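Long-range contacts in methyltransferase (Streptomyces regensis, PDB 5N5D), which probably transfers a methyl group from S-adenosylmethionine to a hydroxyl oxygen of a tomaymycin precursor, as an O-methyltransferase of the tomaymycin pathway: residues I65-T70 with G87-I92; M139-A144 with V167-V172. All blocks are in the same frame, centred on the assembly; numbering follows the deposited sequence.

Contact 1 of 2, residues I65-T70 with G87-I92; sequences ILEIGT and GRLVTI. With SAM (S-adenosylmethionine), chain H.
E67 and T91 lie side by side on the same face of two parallel strands, and the T91 hydroxyl gives its proton to the carboxylate: T91 OG1 to E67 OE1 is 2.7 Å, on the anti lone pair of that oxygen. With its OG1 anti to the backbone N (chi1 -174°), T91 holds the hydroxyl beside the extended E67 chain. T70 comes in at about a right angle and brings its OG1 to 2.6 Å from T91 OG1. Next to this polar group on the same face, I65 CG2 meets L89 CD1 at 3.6 Å. On the other face the side chains that meet are apolar: L66 CD1 touches V90 CG1 and reaches I92 CD1 at 4.3 Å. Strands 64-68 and 88-93, joined through helix 74-80, form the opening beta-alpha-beta unit of a Rossmann-like methyltransferase, and the backbone ladder between them runs from I65 N to I92 N. Past the end of strand 64-68 the chain turns through G69. There I92 O takes two N-H groups, G69 N at 2.8 Å and T70 N at 3.1 Å, the latter from above the carbonyl plane. G69 O in turn accepts the S-adenosylmethionine amine, SAM N, at 2.8 Å. Farther out, S75 and S76 of helix 74-80 bond to E67 OE2 and OE1 and fix the carboxylate's rotation.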
loop_
_atom_site.group_PDB
_atom_site.type_symbol
_atom_site.label_atom_id
_atom_site.label_comp_id
_atom_site.label_asym_id
_atom_site.label_seq_id
_atom_site.Cartn_x
_atom_site.Cartn_y
_atom_site.Cartn_z
ATOM N N ILE A 65 10.104 -7.570 -13.021
ATOM C CA ILE A 65 9.301 -6.369 -12.840
ATOM C C ILE A 65 9.324 -5.563 -14.129
ATOM O O ILE A 65 10.378 -5.413 -14.758
ATOM C CB ILE A 65 9.819 -5.516 -11.664
ATOM C CG1 ILE A 65 9.814 -6.338 -10.370
ATOM C CG2 ILE A 65 8.984 -4.250 -11.518
ATOM C CD1 ILE A 65 10.432 -5.623 -9.183
ATOM N N LEU A 66 8.163 -5.035 -14.517
ATOM C CA LEU A 66 8.030 -4.150 -15.667
ATOM C C LEU A 66 7.672 -2.756 -15.177
ATOM O O LEU A 66 6.743 -2.601 -14.379
ATOM C CB LEU A 66 6.956 -4.666 -16.626
ATOM C CG LEU A 66 6.548 -3.745 -17.777
ATOM C CD1 LEU A 66 7.725 -3.476 -18.720
ATOM C CD2 LEU A 66 5.373 -4.338 -18.527
ATOM N N GLU A 67 8.411 -1.751 -15.643
ATOM C CA GLU A 67 8.145 -0.358 -15.313
ATOM C C GLU A 67 7.922 0.429 -16.591
ATOM O O GLU A 67 8.741 0.370 -17.514
ATOM C CB GLU A 67 9.306 0.251 -14.522
ATOM C CG GLU A 67 9.182 1.745 -14.263
ATOM C CD GLU A 67 10.330 2.272 -13.429
ATOM O OE1 GLU A 67 11.482 2.234 -13.914
ATOM O OE2 GLU A 67 10.074 2.697 -12.284
ATOM N N ILE A 68 6.824 1.172 -16.637
ATOM C CA ILE A 68 6.487 2.022 -17.770
ATOM C C ILE A 68 6.666 3.458 -17.297
ATOM O O ILE A 68 5.838 3.978 -16.543
ATOM C CB ILE A 68 5.065 1.758 -18.278
ATOM C CG1 ILE A 68 4.902 0.273 -18.607
ATOM C CG2 ILE A 68 4.777 2.615 -19.502
ATOM C CD1 ILE A 68 3.486 -0.156 -18.889
ATOM N N GLY A 69 7.770 4.086 -17.708
ATOM C CA GLY A 69 8.081 5.445 -17.299
ATOM C C GLY A 69 9.285 5.563 -16.383
ATOM O O GLY A 69 9.128 5.838 -15.193
ATOM N N THR A 70 10.488 5.387 -16.942
ATOM C CA THR A 70 11.717 5.413 -16.147
ATOM C C THR A 70 11.987 6.790 -15.553
ATOM O O THR A 70 12.454 6.897 -14.410
ATOM C CB THR A 70 12.916 5.021 -17.010
ATOM O OG1 THR A 70 12.585 3.909 -17.845
ATOM C CG2 THR A 70 14.110 4.675 -16.130
ATOM N N GLY A 87 16.934 -11.788 -10.851
ATOM C CA GLY A 87 15.778 -11.025 -11.270
ATOM C C GLY A 87 16.091 -10.034 -12.380
ATOM O O GLY A 87 17.239 -9.833 -12.779
ATOM N N ARG A 88 15.035 -9.397 -12.887
ATOM C CA ARG A 88 15.216 -8.360 -13.889
ATOM C C ARG A 88 14.112 -7.321 -13.773
ATOM O O ARG A 88 12.950 -7.656 -13.528
ATOM C CB ARG A 88 15.238 -8.930 -15.312
ATOM C CG ARG A 88 15.645 -7.892 -16.361
ATOM C CD ARG A 88 16.681 -8.422 -17.345
ATOM N NE ARG A 88 16.111 -9.375 -18.295
ATOM C CZ ARG A 88 16.182 -10.698 -18.186
ATOM N NH1 ARG A 88 15.626 -11.465 -19.115
ATOM N NH2 ARG A 88 16.807 -11.267 -17.162
ATOM N N LEU A 89 14.510 -6.064 -13.926
ATOM C CA LEU A 89 13.611 -4.935 -14.114
ATOM C C LEU A 89 13.702 -4.508 -15.572
ATOM O O LEU A 89 14.788 -4.177 -16.062
ATOM C CB LEU A 89 13.985 -3.772 -13.191
ATOM C CG LEU A 89 13.221 -2.470 -13.454
ATOM C CD1 LEU A 89 11.747 -2.638 -13.134
ATOM C CD2 LEU A 89 13.823 -1.328 -12.655
ATOM N N VAL A 90 12.575 -4.546 -16.268
ATOM C CA VAL A 90 12.479 -4.027 -17.624
ATOM C C VAL A 90 11.786 -2.683 -17.514
ATOM O O VAL A 90 10.667 -2.605 -17.001
ATOM C CB VAL A 90 11.702 -4.989 -18.535
ATOM C CG1 VAL A 90 11.607 -4.434 -19.953
ATOM C CG2 VAL A 90 12.362 -6.361 -18.548
ATOM N N THR A 91 12.444 -1.617 -17.960
ATOM C CA THR A 91 11.870 -0.287 -17.819
ATOM C C THR A 91 11.913 0.456 -19.148
ATOM O O THR A 91 12.843 0.291 -19.942
ATOM C CB THR A 91 12.581 0.508 -16.703
ATOM O OG1 THR A 91 11.901 1.750 -16.498
ATOM C CG2 THR A 91 14.059 0.735 -17.027
ATOM N N ILE A 92 10.875 1.261 -19.384
ATOM C CA ILE A 92 10.632 1.923 -20.662
ATOM C C ILE A 92 10.564 3.429 -20.452
ATOM O O ILE A 92 9.858 3.908 -19.558
ATOM C CB ILE A 92 9.317 1.447 -21.311
ATOM C CG1 ILE A 92 9.296 -0.074 -21.450
ATOM C CG2 ILE A 92 9.131 2.134 -22.668
ATOM C CD1 ILE A 92 7.949 -0.632 -21.894
HETATM N N SAM H . 8.611 6.444 -12.526
HETATM C CA SAM H . 9.474 7.632 -12.371
HETATM C C SAM H . 9.875 7.815 -10.872
HETATM O O SAM H . 8.966 7.663 -10.025
HETATM O OXT SAM H . 11.064 8.101 -10.619
HETATM C CB SAM H . 8.756 8.903 -12.886
HETATM C CG SAM H . 8.135 8.687 -14.261
HETATM S SD SAM H . 7.500 10.280 -14.836
HETATM C CE SAM H . 6.061 10.438 -13.846
HETATM C "C5'" SAM H . 6.705 9.851 -16.422
HETATM C "C4'" SAM H . 7.702 9.445 -17.489
HETATM O "O4'" SAM H . 7.032 8.791 -18.589
HETATM C "C3'" SAM H . 8.506 10.607 -18.088
HETATM O "O3'" SAM H . 9.897 10.348 -17.934
HETATM C "C2'" SAM H . 8.043 10.651 -19.553
HETATM O "O2'" SAM H . 9.076 11.039 -20.451
HETATM C "C1'" SAM H . 7.657 9.196 -19.785
HETATM N N9 SAM H . 6.726 8.976 -20.885
HETATM C C8 SAM H . 5.654 9.751 -21.237
HETATM N N7 SAM H . 4.952 9.271 -22.236
HETATM C C5 SAM H . 5.610 8.094 -22.563
HETATM C C6 SAM H . 5.353 7.100 -23.526
HETATM N N6 SAM H . 4.322 7.142 -24.378
HETATM N N1 SAM H . 6.194 6.043 -23.578
HETATM C C2 SAM H . 7.221 5.996 -22.725
HETATM N N3 SAM H . 7.564 6.874 -21.776
HETATM C C4 SAM H . 6.710 7.905 -21.744
#

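Contact 2 of 2, residues M139-A144 with V167-V172; sequences MVFVDA and VVDNVV. With SAM (S-adenosylmethionine), chain H.
M139 sends its CE to V167 CG2, 4.4 Å away, where strands 139-142 and 165-169 run parallel as the two neighbouring strands of a beta-alpha-beta crossover through helix 149-158, part of the Rossmann-like sheet. V140 contributes backbone, its O receiving V167 N at 2.8 Å. F141 brings one side of its ring to the neighbouring strand: with CG anti to the backbone N (chi1 -179°), CD1 lies 3.9 Å from V167 CG1, and CE1 comes as near to D169 CB. The F141 and D169 side chains lie side by side, ring and carboxylate planes 37° apart, while L53 of helix 47-60 packs on both F141 and V167. V142 faces the other side of the sheet, lying alongside V168, which also meets F193 of helix 185-198. Its N-H and C=O complete the ladder with V167 O and D169 N. Beyond the strand, D143 lays its CB over one face of the F141 ring, toward the rim, and turns its carboxylate to the cofactor. D143 OD2 accepts SAM N at 2.8 Å, and A144 packs its CB against the ribose oxygen O4'. D143, D169 and N170 are placed as in the metal site of metal-dependent catechol O-methyltransferase relatives; here a water lies 2.7 Å from D143 OD2 and 2.9 Å from D169 OD2. N170 ND2 is bonded to D217, and its OD1 lies 3.1 Å from D143 OD1, two acceptors with their amide and carboxylate planes 50° apart.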
loop_
_atom_site.group_PDB
_atom_site.type_symbol
_atom_site.label_atom_id
_atom_site.label_comp_id
_atom_site.label_asym_id
_atom_site.label_seq_id
_atom_site.Cartn_x
_atom_site.Cartn_y
_atom_site.Cartn_z
ATOM N N MET A 139 5.294 -8.170 -11.360
ATOM C CA MET A 139 4.843 -6.860 -10.925
ATOM C C MET A 139 4.999 -5.897 -12.087
ATOM O O MET A 139 5.967 -5.984 -12.848
ATOM C CB MET A 139 5.636 -6.368 -9.709
ATOM C CG MET A 139 5.252 -4.981 -9.234
ATOM S SD MET A 139 6.013 -4.631 -7.635
ATOM C CE MET A 139 5.501 -2.937 -7.374
ATOM N N VAL A 140 4.038 -4.989 -12.220
ATOM C CA VAL A 140 4.069 -3.940 -13.232
ATOM C C VAL A 140 3.805 -2.609 -12.545
ATOM O O VAL A 140 2.826 -2.477 -11.805
ATOM C CB VAL A 140 3.024 -4.171 -14.337
ATOM C CG1 VAL A 140 3.157 -3.117 -15.413
ATOM C CG2 VAL A 140 3.166 -5.561 -14.920
ATOM N N PHE A 141 4.668 -1.629 -12.793
ATOM C CA PHE A 141 4.472 -0.262 -12.323
ATOM C C PHE A 141 4.227 0.627 -13.534
ATOM O O PHE A 141 5.097 0.750 -14.406
ATOM C CB PHE A 141 5.683 0.224 -11.521
ATOM C CG PHE A 141 5.541 1.629 -10.976
ATOM C CD1 PHE A 141 4.359 2.056 -10.384
ATOM C CD2 PHE A 141 6.601 2.516 -11.048
ATOM C CE1 PHE A 141 4.247 3.346 -9.879
ATOM C CE2 PHE A 141 6.494 3.799 -10.541
ATOM C CZ PHE A 141 5.309 4.211 -9.956
ATOM N N VAL A 142 3.047 1.237 -13.584
ATOM C CA VAL A 142 2.625 2.088 -14.688
ATOM C C VAL A 142 2.695 3.527 -14.200
ATOM O O VAL A 142 1.922 3.934 -13.323
ATOM C CB VAL A 142 1.214 1.735 -15.169
ATOM C CG1 VAL A 142 0.842 2.573 -16.393
ATOM C CG2 VAL A 142 1.103 0.237 -15.450
ATOM N N ASP A 143 3.609 4.300 -14.772
ATOM C CA ASP A 143 3.857 5.667 -14.341
ATOM C C ASP A 143 4.392 6.468 -15.523
ATOM O O ASP A 143 5.466 7.061 -15.470
ATOM C CB ASP A 143 4.831 5.685 -13.166
ATOM C CG ASP A 143 4.993 7.065 -12.555
ATOM O OD1 ASP A 143 4.089 7.922 -12.720
ATOM O OD2 ASP A 143 6.032 7.296 -11.898
ATOM N N ALA A 144 3.638 6.489 -16.618
ATOM C CA ALA A 144 4.038 7.263 -17.786
ATOM C C ALA A 144 2.933 8.259 -18.120
ATOM O O ALA A 144 2.470 8.992 -17.240
ATOM C CB ALA A 144 4.355 6.334 -18.959
ATOM N N VAL A 167 0.623 -1.743 -10.157
ATOM C CA VAL A 167 0.455 -0.452 -9.497
ATOM C C VAL A 167 0.422 0.616 -10.575
ATOM O O VAL A 167 1.326 0.680 -11.416
ATOM C CB VAL A 167 1.577 -0.172 -8.480
ATOM C CG1 VAL A 167 1.469 1.257 -7.940
ATOM C CG2 VAL A 167 1.522 -1.179 -7.331
ATOM N N VAL A 168 -0.617 1.450 -10.553
ATOM C CA VAL A 168 -0.757 2.569 -11.478
ATOM C C VAL A 168 -0.708 3.846 -10.653
ATOM O O VAL A 168 -1.532 4.034 -9.749
ATOM C CB VAL A 168 -2.057 2.485 -12.290
ATOM C CG1 VAL A 168 -2.159 3.675 -13.248
ATOM C CG2 VAL A 168 -2.131 1.161 -13.029
ATOM N N ASP A 169 0.261 4.708 -10.947
ATOM C CA ASP A 169 0.428 5.955 -10.214
ATOM C C ASP A 169 -0.424 7.074 -10.812
ATOM O O ASP A 169 -0.817 7.042 -11.984
ATOM C CB ASP A 169 1.898 6.385 -10.195
ATOM C CG ASP A 169 2.246 7.250 -8.986
ATOM O OD1 ASP A 169 1.384 7.410 -8.092
ATOM O OD2 ASP A 169 3.390 7.767 -8.918
ATOM N N ASN A 170 -0.718 8.060 -9.960
ATOM C CA ASN A 170 -1.274 9.359 -10.357
ATOM C C ASN A 170 -2.675 9.236 -10.963
ATOM O O ASN A 170 -2.973 9.802 -12.017
ATOM C CB ASN A 170 -0.317 10.073 -11.314
ATOM C CG ASN A 170 1.088 10.214 -10.737
ATOM O OD1 ASN A 170 2.076 9.859 -11.384
ATOM N ND2 ASN A 170 1.180 10.720 -9.508
ATOM N N VAL A 171 -3.563 8.534 -10.254
ATOM C CA VAL A 171 -4.896 8.229 -10.764
ATOM C C VAL A 171 -5.961 9.203 -10.255
ATOM O O VAL A 171 -7.145 8.996 -10.527
ATOM C CB VAL A 171 -5.307 6.782 -10.433
ATOM C CG1 VAL A 171 -4.377 5.787 -11.099
ATOM C CG2 VAL A 171 -5.374 6.558 -8.918
ATOM N N VAL A 172 -5.585 10.258 -9.537
ATOM C CA VAL A 172 -6.568 11.129 -8.896
ATOM C C VAL A 172 -6.829 12.390 -9.714
ATOM O O VAL A 172 -7.967 12.855 -9.789
ATOM C CB VAL A 172 -6.114 11.465 -7.457
ATOM C CG1 VAL A 172 -6.877 12.662 -6.890
ATOM C CG2 VAL A 172 -6.321 10.252 -6.562
HETATM N N SAM H . 8.611 6.444 -12.526
HETATM C CA SAM H . 9.474 7.632 -12.371
HETATM C C SAM H . 9.875 7.815 -10.872
HETATM O O SAM H . 8.966 7.663 -10.025
HETATM O OXT SAM H . 11.064 8.101 -10.619
HETATM C CB SAM H . 8.756 8.903 -12.886
HETATM C CG SAM H . 8.135 8.687 -14.261
HETATM S SD SAM H . 7.500 10.280 -14.836
HETATM C CE SAM H . 6.061 10.438 -13.846
HETATM C "C5'" SAM H . 6.705 9.851 -16.422
HETATM C "C4'" SAM H . 7.702 9.445 -17.489
HETATM O "O4'" SAM H . 7.032 8.791 -18.589
HETATM C "C3'" SAM H . 8.506 10.607 -18.088
HETATM O "O3'" SAM H . 9.897 10.348 -17.934
HETATM C "C2'" SAM H . 8.043 10.651 -19.553
HETATM O "O2'" SAM H . 9.076 11.039 -20.451
HETATM C "C1'" SAM H . 7.657 9.196 -19.785
HETATM N N9 SAM H . 6.726 8.976 -20.885
HETATM C C8 SAM H . 5.654 9.751 -21.237
HETATM N N7 SAM H . 4.952 9.271 -22.236
HETATM C C5 SAM H . 5.610 8.094 -22.563
HETATM C C6 SAM H . 5.353 7.100 -23.526
HETATM N N6 SAM H . 4.322 7.142 -24.378
HETATM N N1 SAM H . 6.194 6.043 -23.578
HETATM C C2 SAM H . 7.221 5.996 -22.725
HETATM N N3 SAM H . 7.564 6.874 -21.776
HETATM C C4 SAM H . 6.710 7.905 -21.744
HETATM O O HOH W 1 0.249 6.692 -14.657
HETATM O O HOH W 2 5.551 9.232 -10.116
#

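Both contacts are buried parallel strand pairs of one sheet, and strands 64-68 and 139-142 are neighbours in it, so that L66 O and F141 N, 2.8 Å apart, probably bond from contact 1 to contact 2. The centre of contact 1 lies farther from the centre of the chain, about 9 Å against 5 Å. The loops that follow strands 64-68 and 139-142 meet S-adenosylmethionine, whose amine is shared between G69 O and D143 OD2. The chemistry differs: contact 1 ties its carboxylate down with hydroxyls, whereas contact 2 sets two carboxylates and an asparagine amide at its strand ends, with a water between the carboxylates. In contact 2, V171 and V172 pack on F17 of the second subunit, whereas no other chain touches contact 1.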